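Local structure of fucose-binding lectin (Kordia periserrulae, 6HTN) at residues 89-94 and 135-140; 67-72 and 114-119; 44-49 and 78-83. The protein binds fucose, here as methyl alpha-L-fucopyranoside, in pockets between the blades of a beta-propeller lectin. All blocks are in the same frame, centred on the assembly; numbering follows the deposited sequence.

Contact 1 of 3, residues 89-94 and 135-140. With MFU (methyl alpha-L-fucopyranoside), chain H; MFU (methyl alpha-L-fucopyranoside), chain I.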
loop_
_atom_site.group_PDB
_atom_site.type_symbol
_atom_site.label_atom_id
_atom_site.label_comp_id
_atom_site.label_asym_id
_atom_site.label_seq_id
_atom_site.Cartn_x
_atom_site.Cartn_y
_atom_site.Cartn_z
ATOM N N SER A 89 -22.115 -13.792 3.113
ATOM C CA SER A 89 -21.166 -13.272 4.114
ATOM C C SER A 89 -21.023 -14.292 5.242
ATOM O O SER A 89 -22.031 -14.717 5.803
ATOM C CB SER A 89 -21.594 -11.932 4.621
ATOM O OG SER A 89 -20.737 -11.494 5.666
ATOM N N GLY A 90 -19.799 -14.725 5.538
ATOM C CA GLY A 90 -19.541 -15.710 6.589
ATOM C C GLY A 90 -19.490 -15.172 7.994
ATOM O O GLY A 90 -19.506 -13.966 8.221
ATOM N N ALA A 91 -19.354 -16.069 8.956
ATOM C CA ALA A 91 -19.308 -15.764 10.387
ATOM C C ALA A 91 -18.147 -14.848 10.773
ATOM O O ALA A 91 -18.268 -14.095 11.754
ATOM C CB ALA A 91 -19.292 -17.037 11.189
ATOM N N LEU A 92 -17.051 -14.864 10.028
ATOM C CA LEU A 92 -15.882 -14.016 10.407
ATOM C C LEU A 92 -16.197 -12.542 10.195
ATOM O O LEU A 92 -15.592 -11.703 10.842
ATOM C CB LEU A 92 -14.635 -14.440 9.636
ATOM C CG LEU A 92 -13.332 -13.716 10.042
ATOM C CD1 LEU A 92 -13.034 -13.908 11.539
ATOM C CD2 LEU A 92 -12.168 -14.297 9.264
ATOM N N THR A 93 -17.080 -12.210 9.239
ATOM C CA THR A 93 -17.282 -10.827 8.810
ATOM C C THR A 93 -17.578 -9.915 10.011
ATOM O O THR A 93 -18.455 -10.229 10.847
ATOM C CB THR A 93 -18.424 -10.739 7.809
ATOM O OG1 THR A 93 -18.054 -11.504 6.672
ATOM C CG2 THR A 93 -18.777 -9.303 7.458
ATOM N N GLY A 94 -16.862 -8.813 10.092
ATOM C CA GLY A 94 -17.126 -7.747 11.043
ATOM C C GLY A 94 -16.540 -7.987 12.426
ATOM O O GLY A 94 -16.709 -7.123 13.291
ATOM N N SER A 135 -16.605 -24.501 14.836
ATOM C CA SER A 135 -17.551 -23.963 15.841
ATOM C C SER A 135 -17.590 -22.427 15.801
ATOM O O SER A 135 -18.643 -21.850 15.465
ATOM C CB SER A 135 -17.182 -24.531 17.203
ATOM O OG SER A 135 -17.958 -23.952 18.229
ATOM N N LYS A 136 -16.521 -21.778 16.239
ATOM C CA LYS A 136 -16.451 -20.303 16.313
ATOM C C LYS A 136 -15.052 -19.894 15.842
ATOM O O LYS A 136 -14.112 -20.670 16.028
ATOM C CB LYS A 136 -16.656 -19.782 17.734
ATOM N N TRP A 137 -14.941 -18.676 15.317
ATOM C CA TRP A 137 -13.595 -18.129 15.044
ATOM C C TRP A 137 -12.940 -17.780 16.365
ATOM O O TRP A 137 -13.591 -17.184 17.264
ATOM C CB TRP A 137 -13.716 -16.911 14.133
ATOM C CG TRP A 137 -14.068 -17.311 12.738
ATOM C CD1 TRP A 137 -15.328 -17.372 12.196
ATOM C CD2 TRP A 137 -13.180 -17.668 11.680
ATOM N NE1 TRP A 137 -15.269 -17.761 10.899
ATOM C CE2 TRP A 137 -13.961 -17.964 10.535
ATOM C CE3 TRP A 137 -11.783 -17.770 11.571
ATOM C CZ2 TRP A 137 -13.405 -18.337 9.323
ATOM C CZ3 TRP A 137 -11.227 -18.128 10.380
ATOM C CH2 TRP A 137 -12.026 -18.393 9.257
ATOM N N TYR A 138 -11.654 -18.065 16.468
ATOM C CA TYR A 138 -10.860 -17.667 17.642
ATOM C C TYR A 138 -9.488 -17.183 17.186
ATOM O O TYR A 138 -8.973 -17.601 16.110
ATOM C CB TYR A 138 -10.771 -18.865 18.608
ATOM C CG TYR A 138 -10.026 -20.065 18.107
ATOM C CD1 TYR A 138 -8.662 -20.220 18.348
ATOM C CD2 TYR A 138 -10.664 -21.122 17.478
ATOM C CE1 TYR A 138 -7.955 -21.325 17.917
ATOM C CE2 TYR A 138 -9.978 -22.249 17.049
ATOM C CZ TYR A 138 -8.613 -22.364 17.264
ATOM O OH TYR A 138 -7.889 -23.437 16.829
ATOM N N VAL A 139 -8.863 -16.407 18.053
ATOM C CA VAL A 139 -7.504 -15.886 17.786
ATOM C C VAL A 139 -6.516 -17.009 18.075
ATOM O O VAL A 139 -6.541 -17.556 19.205
ATOM C CB VAL A 139 -7.209 -14.593 18.574
ATOM C CG1 VAL A 139 -5.757 -14.179 18.397
ATOM C CG2 VAL A 139 -8.165 -13.493 18.207
ATOM N N GLY A 140 -5.677 -17.349 17.103
ATOM C CA GLY A 140 -4.721 -18.445 17.207
ATOM C C GLY A 140 -3.462 -18.066 17.921
ATOM O O GLY A 140 -3.240 -16.849 18.264
HETATM C C1 MFU H . -19.418 -21.015 7.269
HETATM C C2 MFU H . -18.842 -19.640 7.604
HETATM C C3 MFU H . -17.671 -19.838 8.563
HETATM C C4 MFU H . -16.640 -20.704 7.911
HETATM C C5 MFU H . -17.297 -22.076 7.597
HETATM C C6 MFU H . -16.317 -23.004 6.923
HETATM O O1 MFU H . -19.984 -21.499 8.499
HETATM O O2 MFU H . -19.890 -18.873 8.202
HETATM O O3 MFU H . -17.172 -18.552 8.946
HETATM O O4 MFU H . -16.166 -20.185 6.674
HETATM O O5 MFU H . -18.423 -21.820 6.663
HETATM C CM MFU H . -20.472 -22.829 8.240
HETATM C C1 MFU I . -4.295 -23.754 16.413
HETATM C C2 MFU I . -3.617 -22.393 16.390
HETATM C C3 MFU I . -2.204 -22.507 15.862
HETATM C C4 MFU I . -2.104 -23.207 14.583
HETATM C C5 MFU I . -2.788 -24.560 14.741
HETATM C C6 MFU I . -2.785 -25.390 13.523
HETATM O O1 MFU I . -3.516 -24.382 17.429
HETATM O O2 MFU I . -3.716 -21.756 17.660
HETATM O O3 MFU I . -1.631 -21.167 15.831
HETATM O O4 MFU I . -2.911 -22.518 13.546
HETATM O O5 MFU I . -4.117 -24.435 15.249
HETATM C CM MFU I . -4.040 -25.643 17.784
#
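One fucoside pocket of the propeller lies between two neighbouring blades, and here the turn that follows strand 87-89 meets Trp137 of the next blade beside the sugar of chain H. Residues Gly90 to Thr93 form a type I beta turn, closed by the backbone bond from Thr93 N to Gly90 O. Leu92 lies over one face of the Trp137 indole: its CB sits 3.8 Å from the centroid of the five-membered ring, 17° off the ring normal, a CH-pi contact. With CG anti to the backbone N (chi1 -175°), the rest of the leucine runs on across the indole, Leu92 CD1 above Trp137 CG and CD2, and Leu92 CD2 near Trp137 CZ3 and CH2 of the six-membered ring. Ala91 packs its CB 4.1 Å from Trp137 CD1. The sugar joins the two sides. In the plane of the indole, at its edge, Trp137 NE1 donates to O3 of the fucoside at 2.8 Å with an N-H...O angle of 161°, while Ala91 N gives its hydrogen to O2 at 3.0 Å and only a weak, bent bond to O3. Glu79 OE1 accepts from Leu92 N, fixing the turn to strand 77-82. The leucine thus backs the indole on one face, which should help keep NE1 aimed at the sugar, and O2 and O3 are read by donors from two different blades.

Contact 2 of 3, residues 67-72 and 114-119; sequences RVYAIG and IHIRVY. With MFU (methyl alpha-L-fucopyranoside), chain H; MFU (methyl alpha-L-fucopyranoside), chain I.
Strands 67-71 and 114-119 run nearly parallel, their N-to-C directions 20° apart and their axes 9.3 Å from each other at closest approach. No hydrogen bond joins them: they belong to successive four-stranded antiparallel blades of the propeller, packed face to face, with Tyr69 level with Val118 and Arg67 with Ile116. Tyr69 carries the contact. Its chi1 of -58° sets CG anti to the carbonyl carbon and lays the ring against the next blade, where Val118 CG2 stands over the middle of one face, 3.6 Å from the centroid and 11° off the normal, a close CH-pi contact. Farther out, both methyls of Ile116 crowd one side of the phenol oxygen, Tyr69 OH lying 3.6 Å from Ile116 CG2; the same hydroxyl is hydrogen-bonded to Glu79 OE2, so its polar end is satisfied within a largely apolar patch. Leu92 also packs on the tyrosine. Toward the sugar of chain H, Arg67 CG touches Ile116 CD1 at 4.1 Å, the two side chains crossing at about a right angle. Bent at its second torsion, the arginine brings its guanidinium edge-on to the fucoside, and Asp83 forms a salt bridge with NH2. Ile114 CG2 lies 3.8 Å from C6, the methyl carbon of the sugar. Arg117 repeats this grip on the fucoside of chain I. Arg67 NE bonds to O4 of the chain H fucoside at 2.8 Å and Arg67 NH2 to its ring oxygen O5 at 2.9 Å.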
loop_
_atom_site.group_PDB
_atom_site.type_symbol
_atom_site.label_atom_id
_atom_site.label_comp_id
_atom_site.label_asym_id
_atom_site.label_seq_id
_atom_site.Cartn_x
_atom_site.Cartn_y
_atom_site.Cartn_z
ATOM N N ARG A 67 -13.643 -19.750 0.091
ATOM C CA ARG A 67 -13.720 -18.674 1.070
ATOM C C ARG A 67 -12.749 -17.575 0.638
ATOM O O ARG A 67 -11.595 -17.868 0.319
ATOM C CB ARG A 67 -13.369 -19.194 2.470
ATOM C CG ARG A 67 -14.317 -20.253 3.016
ATOM C CD ARG A 67 -15.665 -19.679 3.330
ATOM N NE ARG A 67 -16.593 -20.676 3.917
ATOM C CZ ARG A 67 -17.337 -21.505 3.208
ATOM N NH1 ARG A 67 -17.298 -21.544 1.883
ATOM N NH2 ARG A 67 -18.137 -22.332 3.872
ATOM N N VAL A 68 -13.252 -16.352 0.622
ATOM C CA VAL A 68 -12.498 -15.158 0.175
ATOM C C VAL A 68 -12.536 -14.160 1.322
ATOM O O VAL A 68 -13.588 -13.948 1.932
ATOM C CB VAL A 68 -13.176 -14.576 -1.103
ATOM C CG1 VAL A 68 -12.558 -13.324 -1.566
ATOM C CG2 VAL A 68 -13.171 -15.575 -2.210
ATOM N N TYR A 69 -11.395 -13.549 1.615
ATOM C CA TYR A 69 -11.192 -12.636 2.755
ATOM C C TYR A 69 -10.600 -11.312 2.280
ATOM O O TYR A 69 -9.576 -11.307 1.589
ATOM C CB TYR A 69 -10.270 -13.303 3.802
ATOM C CG TYR A 69 -10.796 -14.616 4.332
ATOM C CD1 TYR A 69 -11.711 -14.632 5.371
ATOM C CD2 TYR A 69 -10.470 -15.807 3.703
ATOM C CE1 TYR A 69 -12.250 -15.837 5.813
ATOM C CE2 TYR A 69 -11.015 -17.006 4.115
ATOM C CZ TYR A 69 -11.922 -17.018 5.160
ATOM O OH TYR A 69 -12.517 -18.201 5.534
ATOM N N ALA A 70 -11.245 -10.219 2.636
ATOM C CA ALA A 70 -10.809 -8.876 2.258
ATOM C C ALA A 70 -11.080 -7.932 3.396
ATOM O O ALA A 70 -11.694 -8.315 4.377
ATOM C CB ALA A 70 -11.525 -8.411 0.997
ATOM N N ILE A 71 -10.614 -6.706 3.276
ATOM C CA ILE A 71 -10.973 -5.630 4.226
ATOM C C ILE A 71 -12.201 -4.899 3.680
ATOM O O ILE A 71 -12.182 -4.432 2.537
ATOM C CB ILE A 71 -9.798 -4.686 4.475
ATOM C CG1 ILE A 71 -8.517 -5.439 4.852
ATOM C CG2 ILE A 71 -10.210 -3.673 5.541
ATOM C CD1 ILE A 71 -8.713 -6.467 5.940
ATOM N N GLY A 72 -13.258 -4.846 4.487
ATOM C CA GLY A 72 -14.469 -4.138 4.045
ATOM C C GLY A 72 -14.345 -2.631 4.232
ATOM O O GLY A 72 -13.358 -2.143 4.751
ATOM N N ILE A 114 -13.573 -29.033 7.734
ATOM C CA ILE A 114 -12.613 -27.998 7.243
ATOM C C ILE A 114 -12.040 -27.243 8.432
ATOM O O ILE A 114 -12.732 -26.920 9.395
ATOM C CB ILE A 114 -13.321 -27.072 6.219
ATOM C CG1 ILE A 114 -12.292 -26.224 5.464
ATOM C CG2 ILE A 114 -14.367 -26.227 6.876
ATOM C CD1 ILE A 114 -11.367 -26.971 4.604
ATOM N N HIS A 115 -10.776 -26.880 8.295
ATOM C CA HIS A 115 -10.038 -25.983 9.202
ATOM C C HIS A 115 -9.516 -24.833 8.348
ATOM O O HIS A 115 -8.937 -25.125 7.275
ATOM C CB HIS A 115 -8.876 -26.724 9.849
ATOM C CG HIS A 115 -9.330 -27.884 10.653
ATOM N ND1 HIS A 115 -9.634 -27.770 11.978
ATOM C CD2 HIS A 115 -9.626 -29.147 10.277
ATOM C CE1 HIS A 115 -10.069 -28.964 12.428
ATOM N NE2 HIS A 115 -10.081 -29.790 11.414
ATOM N N ILE A 116 -9.739 -23.608 8.811
ATOM C CA ILE A 116 -9.261 -22.417 8.075
ATOM C C ILE A 116 -8.412 -21.563 8.982
ATOM O O ILE A 116 -8.714 -21.443 10.171
ATOM C CB ILE A 116 -10.474 -21.624 7.535
ATOM C CG1 ILE A 116 -11.487 -22.500 6.798
ATOM C CG2 ILE A 116 -9.986 -20.449 6.665
ATOM C CD1 ILE A 116 -12.775 -21.792 6.526
ATOM N N ARG A 117 -7.364 -21.005 8.415
ATOM C CA ARG A 117 -6.527 -20.020 9.126
ATOM C C ARG A 117 -6.412 -18.777 8.244
ATOM O O ARG A 117 -6.066 -18.897 7.049
ATOM C CB ARG A 117 -5.151 -20.637 9.425
ATOM C CG ARG A 117 -5.199 -21.896 10.295
ATOM C CD ARG A 117 -5.664 -21.566 11.697
ATOM N NE ARG A 117 -5.625 -22.739 12.585
ATOM C CZ ARG A 117 -6.666 -23.564 12.782
ATOM N NH1 ARG A 117 -7.809 -23.414 12.110
ATOM N NH2 ARG A 117 -6.539 -24.582 13.633
ATOM N N VAL A 118 -6.691 -17.632 8.841
ATOM C CA VAL A 118 -6.684 -16.324 8.145
ATOM C C VAL A 118 -5.685 -15.431 8.876
ATOM O O VAL A 118 -5.705 -15.402 10.119
ATOM C CB VAL A 118 -8.074 -15.696 8.181
ATOM C CG1 VAL A 118 -8.046 -14.314 7.539
ATOM C CG2 VAL A 118 -9.079 -16.592 7.469
ATOM N N TYR A 119 -4.838 -14.711 8.142
ATOM C CA TYR A 119 -3.768 -13.894 8.756
ATOM C C TYR A 119 -3.897 -12.467 8.231
ATOM O O TYR A 119 -4.023 -12.269 7.020
ATOM C CB TYR A 119 -2.395 -14.450 8.384
ATOM C CG TYR A 119 -2.220 -15.876 8.829
ATOM C CD1 TYR A 119 -2.704 -16.917 8.058
ATOM C CD2 TYR A 119 -1.596 -16.201 10.052
ATOM C CE1 TYR A 119 -2.612 -18.234 8.470
ATOM C CE2 TYR A 119 -1.487 -17.502 10.451
ATOM C CZ TYR A 119 -1.998 -18.508 9.673
ATOM O OH TYR A 119 -1.981 -19.827 10.069
HETATM C C1 MFU H . -19.418 -21.015 7.269
HETATM C C2 MFU H . -18.842 -19.640 7.604
HETATM C C3 MFU H . -17.671 -19.838 8.563
HETATM C C4 MFU H . -16.640 -20.704 7.911
HETATM C C5 MFU H . -17.297 -22.076 7.597
HETATM C C6 MFU H . -16.317 -23.004 6.923
HETATM O O1 MFU H . -19.984 -21.499 8.499
HETATM O O2 MFU H . -19.890 -18.873 8.202
HETATM O O3 MFU H . -17.172 -18.552 8.946
HETATM O O4 MFU H . -16.166 -20.185 6.674
HETATM O O5 MFU H . -18.423 -21.820 6.663
HETATM C CM MFU H . -20.472 -22.829 8.240
HETATM C C1 MFU I . -4.295 -23.754 16.413
HETATM C C2 MFU I . -3.617 -22.393 16.390
HETATM C C3 MFU I . -2.204 -22.507 15.862
HETATM C C4 MFU I . -2.104 -23.207 14.583
HETATM C C5 MFU I . -2.788 -24.560 14.741
HETATM C C6 MFU I . -2.785 -25.390 13.523
HETATM O O1 MFU I . -3.516 -24.382 17.429
HETATM O O2 MFU I . -3.716 -21.756 17.660
HETATM O O3 MFU I . -1.631 -21.167 15.831
HETATM O O4 MFU I . -2.911 -22.518 13.546
HETATM O O5 MFU I . -4.117 -24.435 15.249
HETATM C CM MFU I . -4.040 -25.643 17.784
#

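Contact 3 of 3, residues 44-49 and 78-83; sequences NQFSAI and IELCWD. With MFU (methyl alpha-L-fucopyranoside), chain G; MFU (methyl alpha-L-fucopyranoside), chain H.
Phe46 and Leu80 lie antiparallel as side chains, with both leucine methyls on one face of the phenyl ring. In the Phe46 conformer described, one of two, Leu80 CD2 stands over the ring centre, 3.6 Å from the centroid and only 5° off the normal, a CH-pi contact, while Leu80 CD1 reaches toward the CB side and lies 3.6 Å from Phe46 CD2. Gln45 CB covers the opposite face, nearer the rim, so the ring is sandwiched between its own loop and strand 77-82. Farther along, Ile78 CD1, likewise in one of two conformers, lies 3.9 Å from Ser47 O, with Ala48 CB more loosely beside it at 4.4 Å. This is packing between successive propeller blades: the loop leading from strand 37-39 to strand 53-58 is laid over the third strand of the following blade, and Leu27 and Trp87 fill in around it. On the same strand, Glu79 accepts from O3 and O4 of the chain H fucoside through OE1 and OE2, both at 2.7 Å, and C4 of the chain G fucoside lies over one face of the Trp82 indole. No hydrogen bond crosses between loop and strand, so apolar and CH-pi packing holds the interface.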
loop_
_atom_site.group_PDB
_atom_site.type_symbol
_atom_site.label_atom_id
_atom_site.label_comp_id
_atom_site.label_asym_id
_atom_site.label_seq_id
_atom_site.Cartn_x
_atom_site.Cartn_y
_atom_site.Cartn_z
ATOM N N ASN A 44 -18.850 -7.878 -8.761
ATOM C CA ASN A 44 -19.652 -6.639 -8.604
ATOM C C ASN A 44 -20.642 -6.749 -7.450
ATOM O O ASN A 44 -21.427 -5.801 -7.301
ATOM C CB ASN A 44 -20.294 -6.229 -9.939
ATOM C CG ASN A 44 -19.247 -5.664 -10.863
ATOM O OD1 ASN A 44 -18.189 -5.171 -10.433
ATOM N ND2 ASN A 44 -19.514 -5.676 -12.169
ATOM N N GLN A 45 -20.640 -7.801 -6.641
ATOM C CA GLN A 45 -21.587 -7.886 -5.530
ATOM C C GLN A 45 -21.101 -7.164 -4.282
ATOM O O GLN A 45 -21.941 -6.708 -3.491
ATOM C CB GLN A 45 -21.920 -9.315 -5.134
ATOM C CG GLN A 45 -22.690 -10.111 -6.162
ATOM C CD GLN A 45 -23.266 -11.358 -5.495
ATOM O OE1 GLN A 45 -23.958 -11.281 -4.476
ATOM N NE2 GLN A 45 -22.876 -12.528 -5.994
ATOM N N PHE A 46 -19.789 -7.099 -4.054
ATOM C CA PHE A 46 -19.267 -6.723 -2.724
ATOM C C PHE A 46 -18.171 -5.637 -2.815
ATOM O O PHE A 46 -17.245 -5.774 -3.610
ATOM C CB PHE A 46 -18.693 -7.941 -2.009
ATOM C CG PHE A 46 -19.645 -9.116 -1.962
ATOM C CD1 PHE A 46 -20.725 -9.126 -1.126
ATOM C CD2 PHE A 46 -19.419 -10.188 -2.806
ATOM C CE1 PHE A 46 -21.584 -10.218 -1.114
ATOM C CE2 PHE A 46 -20.220 -11.326 -2.731
ATOM C CZ PHE A 46 -21.324 -11.307 -1.914
ATOM N N SER A 47 -18.325 -4.590 -2.027
ATOM C CA SER A 47 -17.347 -3.494 -1.900
ATOM C C SER A 47 -16.230 -3.924 -0.944
ATOM O O SER A 47 -16.506 -4.584 0.084
ATOM C CB SER A 47 -18.000 -2.229 -1.434
ATOM O OG SER A 47 -18.771 -1.693 -2.515
ATOM N N ALA A 48 -14.996 -3.493 -1.233
ATOM C CA ALA A 48 -13.880 -3.741 -0.294
ATOM C C ALA A 48 -12.854 -2.632 -0.479
ATOM O O ALA A 48 -12.995 -1.802 -1.424
ATOM C CB ALA A 48 -13.291 -5.101 -0.553
ATOM N N ILE A 49 -11.849 -2.604 0.371
ATOM C CA ILE A 49 -10.770 -1.582 0.301
ATOM C C ILE A 49 -9.396 -2.255 0.265
ATOM O O ILE A 49 -8.366 -1.560 0.342
ATOM C CB ILE A 49 -10.859 -0.585 1.459
ATOM C CG1 ILE A 49 -10.591 -1.223 2.836
ATOM C CG2 ILE A 49 -12.199 0.138 1.410
ATOM C CD1 ILE A 49 -10.588 -0.233 3.965
ATOM N N ILE A 78 -13.872 -8.965 5.993
ATOM C CA ILE A 78 -15.112 -9.579 5.453
ATOM C C ILE A 78 -14.758 -10.952 4.913
ATOM O O ILE A 78 -13.675 -11.133 4.323
ATOM C CB ILE A 78 -15.783 -8.694 4.395
ATOM C CG1 ILE A 78 -14.925 -8.488 3.153
ATOM C CG2 ILE A 78 -16.167 -7.368 5.010
ATOM C CD1 ILE A 78 -15.697 -7.842 1.996
ATOM N N GLU A 79 -15.648 -11.912 5.131
ATOM C CA GLU A 79 -15.511 -13.279 4.639
ATOM C C GLU A 79 -16.670 -13.533 3.650
ATOM O O GLU A 79 -17.802 -13.362 4.088
ATOM C CB GLU A 79 -15.561 -14.266 5.787
ATOM C CG GLU A 79 -15.545 -15.721 5.298
ATOM C CD GLU A 79 -15.701 -16.758 6.401
ATOM O OE1 GLU A 79 -16.562 -16.533 7.300
ATOM O OE2 GLU A 79 -15.014 -17.824 6.312
ATOM N N LEU A 80 -16.346 -13.910 2.453
ATOM C CA LEU A 80 -17.336 -14.281 1.411
ATOM C C LEU A 80 -17.219 -15.776 1.129
ATOM O O LEU A 80 -16.108 -16.326 0.960
ATOM C CB LEU A 80 -17.131 -13.423 0.182
ATOM C CG LEU A 80 -17.210 -11.935 0.474
ATOM C CD1 LEU A 80 -16.677 -11.158 -0.728
ATOM C CD2 LEU A 80 -18.604 -11.467 0.880
ATOM N N CYS A 81 -18.362 -16.442 1.125
ATOM C CA CYS A 81 -18.424 -17.920 1.103
ATOM C C CYS A 81 -19.236 -18.429 -0.092
ATOM O O CYS A 81 -20.348 -17.910 -0.317
ATOM C CB CYS A 81 -19.135 -18.424 2.340
ATOM S SG CYS A 81 -18.474 -17.751 3.889
ATOM N N TRP A 82 -18.754 -19.485 -0.688
ATOM C CA TRP A 82 -19.461 -20.282 -1.717
ATOM C C TRP A 82 -19.438 -21.733 -1.271
ATOM O O TRP A 82 -18.342 -22.292 -1.084
ATOM C CB TRP A 82 -18.796 -20.123 -3.056
ATOM C CG TRP A 82 -19.417 -20.921 -4.172
ATOM C CD1 TRP A 82 -19.185 -22.215 -4.508
ATOM C CD2 TRP A 82 -20.377 -20.407 -5.111
ATOM N NE1 TRP A 82 -19.959 -22.553 -5.599
ATOM C CE2 TRP A 82 -20.702 -21.471 -5.968
ATOM C CE3 TRP A 82 -21.023 -19.187 -5.248
ATOM C CZ2 TRP A 82 -21.591 -21.288 -7.038
ATOM C CZ3 TRP A 82 -21.902 -19.013 -6.302
ATOM C CH2 TRP A 82 -22.186 -20.065 -7.171
ATOM N N ASP A 83 -20.609 -22.376 -1.204
ATOM C CA ASP A 83 -20.725 -23.817 -0.866
ATOM C C ASP A 83 -21.410 -24.613 -1.974
ATOM O O ASP A 83 -21.234 -25.830 -2.017
ATOM C CB ASP A 83 -21.474 -24.031 0.450
ATOM C CG ASP A 83 -20.763 -23.466 1.658
ATOM O OD1 ASP A 83 -19.519 -23.685 1.750
ATOM O OD2 ASP A 83 -21.443 -22.900 2.520
HETATM C C1 MFU G . -18.782 -20.481 -11.028
HETATM C C2 MFU G . -18.670 -19.079 -10.423
HETATM C C3 MFU G . -19.003 -18.973 -8.972
HETATM C C4 MFU G . -18.066 -19.891 -8.202
HETATM C C5 MFU G . -18.312 -21.258 -8.862
HETATM C C6 MFU G . -17.340 -22.308 -8.237
HETATM O O1 MFU G . -20.118 -20.749 -10.783
HETATM O O2 MFU G . -19.665 -18.214 -11.084
HETATM O O3 MFU G . -18.857 -17.646 -8.415
HETATM O O4 MFU G . -16.677 -19.570 -8.456
HETATM O O5 MFU G . -17.882 -21.304 -10.228
HETATM C CM MFU G . -20.463 -22.051 -11.332
HETATM C C1 MFU H . -19.418 -21.015 7.269
HETATM C C2 MFU H . -18.842 -19.640 7.604
HETATM C C3 MFU H . -17.671 -19.838 8.563
HETATM C C4 MFU H . -16.640 -20.704 7.911
HETATM C C5 MFU H . -17.297 -22.076 7.597
HETATM C C6 MFU H . -16.317 -23.004 6.923
HETATM O O1 MFU H . -19.984 -21.499 8.499
HETATM O O2 MFU H . -19.890 -18.873 8.202
HETATM O O3 MFU H . -17.172 -18.552 8.946
HETATM O O4 MFU H . -16.166 -20.185 6.674
HETATM O O5 MFU H . -18.423 -21.820 6.663
HETATM C CM MFU H . -20.472 -22.829 8.240
#

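Contacts 1 and 2 share the seam between the blades of strands 64-71 and 114-121, their centres 9 Å apart: Leu92 CD2 lies 3.8 Å from Tyr69 CE1, and Trp137 CH2 3.9 Å from Ile116 CG2. Contact 3 belongs to the preceding seam, 14 Å from contact 1 and 11 Å from contact 2, centre to centre. Glu79 ties all three together, since its OE2 lies 2.6 Å from Tyr69 OH and its backbone O 2.8 Å from Gly90 N. The chain H fucoside is held from all three contacts. The fucoside of chain I, bound by Arg117, is also hydrogen-bonded to Trp37 of the second subunit, completing a pocket between chains.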